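Local coordinates for ribonucleoside triphosphate reductase (Lactobacillus leichmannii, PDB 1L1L), which reduces ribonucleoside triphosphates to the corresponding deoxyribonucleotides as a monomeric, allosterically regulated, B12-dependent class II reductase, at residues 587-592 against 710-715. Sequence-based numbering, arbitrary orientation.
Sequences LKACGY and EEVFSQ
Val-712 of helix 709-719 splits its two methyl groups between Ala-589 and Cys-590, neighbours at the C-terminal end of helix 583-589. The contact is wholly apolar, and no hydrogen bond crosses it. CG2 of Val-712 meets SG of Cys-590 at 3.6 Å, the closest approach of the pair of segments, and the same sulfur lies 3.9 Å from CB of Val-712. The other branch, CG1 of Val-712, comes up to CB of Ala-589 at 4.1 Å, a looser touch at the exposed margin. With CG1 anti to the backbone N (chi1 174°), the valine leaves CG2 beside that N, where it meets the sulfur, while CG1 meets Ala-589. At Cys-590 the sulfur stands anti to the carbonyl carbon (chi1 -66°) and reaches across to the valine; Cys-590 is a buried residue, and Val-709, one turn earlier on the facing helix, also touches it.

Backbone hydrogen bonds close the turn that carries Ala-589 and Cys-590. Helix 583-589 ends in a Schellman motif: Gly-591 takes a positive phi of 106°, Gly-591 N bonds to Lys-588 O at 3.3 Å, and Tyr-592 N returns weakly to Leu-587 O at 3.4 Å. The chain then leaves for strand 593-596, at the margin of an antiparallel four-stranded sheet. On helix 709-719, Gln-715 N to Glu-711 O (3.0 Å) continues the regular helical bonding past Val-712.

Further side chains join the two helices: Phe-713 rests on Leu-583 and Ala-586, and Leu-587 on Val-709; Leu-587 also touches Val-29 of helix 27-32.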
ATOM      1  N   LEU A 587     -12.127 -26.799  -6.105  1.00 23.48           N
ATOM      2  CA  LEU A 587     -12.236 -26.127  -7.394  1.00 23.88           C
ATOM      3  C   LEU A 587     -12.356 -27.163  -8.513  1.00 23.84           C
ATOM      4  O   LEU A 587     -13.155 -27.002  -9.434  1.00 22.81           O
ATOM      5  CB  LEU A 587     -11.016 -25.214  -7.628  1.00 23.44           C
ATOM      6  CG  LEU A 587     -10.996 -23.928  -6.777  1.00 23.15           C
ATOM      7  CD1 LEU A 587      -9.575 -23.344  -6.767  1.00 22.86           C
ATOM      8  CD2 LEU A 587     -11.994 -22.913  -7.316  1.00 21.84           C
ATOM      9  N   LYS A 588     -11.559 -28.225  -8.431  1.00 25.27           N
ATOM     10  CA  LYS A 588     -11.619 -29.273  -9.448  1.00 26.17           C
ATOM     11  C   LYS A 588     -13.014 -29.922  -9.442  1.00 26.67           C
ATOM     12  O   LYS A 588     -13.603 -30.182 -10.499  1.00 28.03           O
ATOM     13  CB  LYS A 588     -10.534 -30.317  -9.191  1.00 26.34           C
ATOM     14  CG  LYS A 588      -9.116 -29.758  -9.382  1.00 28.21           C
ATOM     15  CD  LYS A 588      -8.045 -30.831  -9.456  1.00 30.15           C
ATOM     16  CE  LYS A 588      -6.692 -30.207  -9.835  1.00 30.55           C
ATOM     17  NZ  LYS A 588      -5.596 -31.215  -9.964  1.00 33.55           N
ATOM     18  N   ALA A 589     -13.551 -30.145  -8.248  1.00 26.90           N
ATOM     19  CA  ALA A 589     -14.874 -30.759  -8.113  1.00 26.97           C
ATOM     20  C   ALA A 589     -15.990 -29.873  -8.681  1.00 27.79           C
ATOM     21  O   ALA A 589     -17.063 -30.367  -9.042  1.00 27.63           O
ATOM     22  CB  ALA A 589     -15.149 -31.068  -6.640  1.00 26.77           C
ATOM     23  N   CYS A 590     -15.749 -28.566  -8.770  1.00 27.61           N
ATOM     24  CA  CYS A 590     -16.759 -27.656  -9.296  1.00 26.35           C
ATOM     25  C   CYS A 590     -16.757 -27.426 -10.809  1.00 26.49           C
ATOM     26  O   CYS A 590     -17.618 -26.705 -11.323  1.00 25.82           O
ATOM     27  CB  CYS A 590     -16.669 -26.308  -8.585  1.00 27.87           C
ATOM     28  SG  CYS A 590     -17.092 -26.386  -6.842  1.00 30.61           S
ATOM     29  N   GLY A 591     -15.796 -28.011 -11.524  1.00 24.42           N
ATOM     30  CA  GLY A 591     -15.763 -27.853 -12.967  1.00 24.44           C
ATOM     31  C   GLY A 591     -14.697 -26.925 -13.543  1.00 24.79           C
ATOM     32  O   GLY A 591     -14.534 -26.852 -14.768  1.00 25.88           O
ATOM     33  N   TYR A 592     -13.985 -26.216 -12.674  1.00 23.57           N
ATOM     34  CA  TYR A 592     -12.938 -25.297 -13.112  1.00 24.60           C
ATOM     35  C   TYR A 592     -11.832 -26.054 -13.836  1.00 23.92           C
ATOM     36  O   TYR A 592     -11.423 -27.132 -13.396  1.00 23.73           O
ATOM     37  CB  TYR A 592     -12.333 -24.587 -11.908  1.00 23.97           C
ATOM     38  CG  TYR A 592     -13.258 -23.593 -11.256  1.00 24.87           C
ATOM     39  CD1 TYR A 592     -13.439 -22.321 -11.802  1.00 23.43           C
ATOM     40  CD2 TYR A 592     -13.973 -23.931 -10.106  1.00 24.45           C
ATOM     41  CE1 TYR A 592     -14.305 -21.408 -11.221  1.00 25.00           C
ATOM     42  CE2 TYR A 592     -14.847 -23.022  -9.516  1.00 24.06           C
ATOM     43  CZ  TYR A 592     -15.007 -21.768 -10.080  1.00 24.47           C
ATOM     44  OH  TYR A 592     -15.880 -20.868  -9.518  1.00 27.02           O
ATOM     45  N   GLU A 710     -17.586 -22.405  -2.616  1.00 28.86           N
ATOM     46  CA  GLU A 710     -17.689 -22.144  -1.182  1.00 29.25           C
ATOM     47  C   GLU A 710     -18.365 -23.305  -0.449  1.00 28.63           C
ATOM     48  O   GLU A 710     -17.877 -23.760   0.576  1.00 28.09           O
ATOM     49  CB  GLU A 710     -18.472 -20.856  -0.907  1.00 29.75           C
ATOM     50  CG  GLU A 710     -18.597 -20.568   0.592  1.00 32.81           C
ATOM     51  CD  GLU A 710     -19.267 -19.236   0.922  1.00 33.96           C
ATOM     52  OE1 GLU A 710     -19.380 -18.938   2.128  1.00 35.31           O
ATOM     53  OE2 GLU A 710     -19.674 -18.493  -0.001  1.00 34.54           O
ATOM     54  N   GLU A 711     -19.488 -23.774  -0.988  1.00 29.21           N
ATOM     55  CA  GLU A 711     -20.241 -24.879  -0.390  1.00 30.10           C
ATOM     56  C   GLU A 711     -19.517 -26.213  -0.494  1.00 29.53           C
ATOM     57  O   GLU A 711     -19.504 -27.004   0.446  1.00 29.18           O
ATOM     58  CB  GLU A 711     -21.610 -25.005  -1.064  1.00 32.48           C
ATOM     59  CG  GLU A 711     -22.581 -23.891  -0.719  1.00 35.65           C
ATOM     60  CD  GLU A 711     -23.854 -23.950  -1.547  1.00 38.08           C
ATOM     61  OE1 GLU A 711     -24.394 -25.063  -1.746  1.00 40.13           O
ATOM     62  OE2 GLU A 711     -24.326 -22.880  -1.992  1.00 41.07           O
ATOM     63  N   VAL A 712     -18.921 -26.472  -1.650  1.00 28.87           N
ATOM     64  CA  VAL A 712     -18.210 -27.721  -1.836  1.00 27.54           C
ATOM     65  C   VAL A 712     -17.019 -27.793  -0.895  1.00 27.57           C
ATOM     66  O   VAL A 712     -16.722 -28.850  -0.340  1.00 26.05           O
ATOM     67  CB  VAL A 712     -17.745 -27.863  -3.304  1.00 27.19           C
ATOM     68  CG1 VAL A 712     -16.869 -29.094  -3.464  1.00 26.69           C
ATOM     69  CG2 VAL A 712     -18.967 -27.951  -4.219  1.00 26.65           C
ATOM     70  N   PHE A 713     -16.327 -26.667  -0.712  1.00 28.00           N
ATOM     71  CA  PHE A 713     -15.164 -26.643   0.168  1.00 27.87           C
ATOM     72  C   PHE A 713     -15.549 -26.983   1.594  1.00 27.86           C
ATOM     73  O   PHE A 713     -14.869 -27.748   2.269  1.00 27.27           O
ATOM     74  CB  PHE A 713     -14.495 -25.265   0.159  1.00 28.61           C
ATOM     75  CG  PHE A 713     -13.264 -25.194   1.011  1.00 29.51           C
ATOM     76  CD1 PHE A 713     -12.085 -25.819   0.606  1.00 29.88           C
ATOM     77  CD2 PHE A 713     -13.290 -24.539   2.237  1.00 29.96           C
ATOM     78  CE1 PHE A 713     -10.954 -25.798   1.409  1.00 30.98           C
ATOM     79  CE2 PHE A 713     -12.161 -24.512   3.051  1.00 31.05           C
ATOM     80  CZ  PHE A 713     -10.989 -25.143   2.636  1.00 30.98           C
ATOM     81  N   SER A 714     -16.645 -26.392   2.052  1.00 29.38           N
ATOM     82  CA  SER A 714     -17.111 -26.622   3.411  1.00 31.30           C
ATOM     83  C   SER A 714     -17.519 -28.084   3.581  1.00 31.74           C
ATOM     84  O   SER A 714     -17.212 -28.711   4.597  1.00 31.76           O
ATOM     85  CB  SER A 714     -18.280 -25.681   3.715  1.00 32.03           C
ATOM     86  OG  SER A 714     -18.800 -25.903   5.016  1.00 33.65           O
ATOM     87  N   GLN A 715     -18.198 -28.630   2.576  1.00 33.42           N
ATOM     88  CA  GLN A 715     -18.631 -30.026   2.622  1.00 35.09           C
ATOM     89  C   GLN A 715     -17.431 -30.972   2.707  1.00 35.42           C
ATOM     90  O   GLN A 715     -17.399 -31.869   3.553  1.00 35.17           O
ATOM     91  CB  GLN A 715     -19.485 -30.350   1.384  1.00 35.26           C
ATOM     92  CG  GLN A 715     -19.661 -31.839   1.079  1.00 35.61           C
ATOM     93  CD  GLN A 715     -18.582 -32.388   0.151  1.00 36.09           C
ATOM     94  OE1 GLN A 715     -18.326 -31.831  -0.925  1.00 35.45           O
ATOM     95  NE2 GLN A 715     -17.951 -33.492   0.557  1.00 36.27           N
TER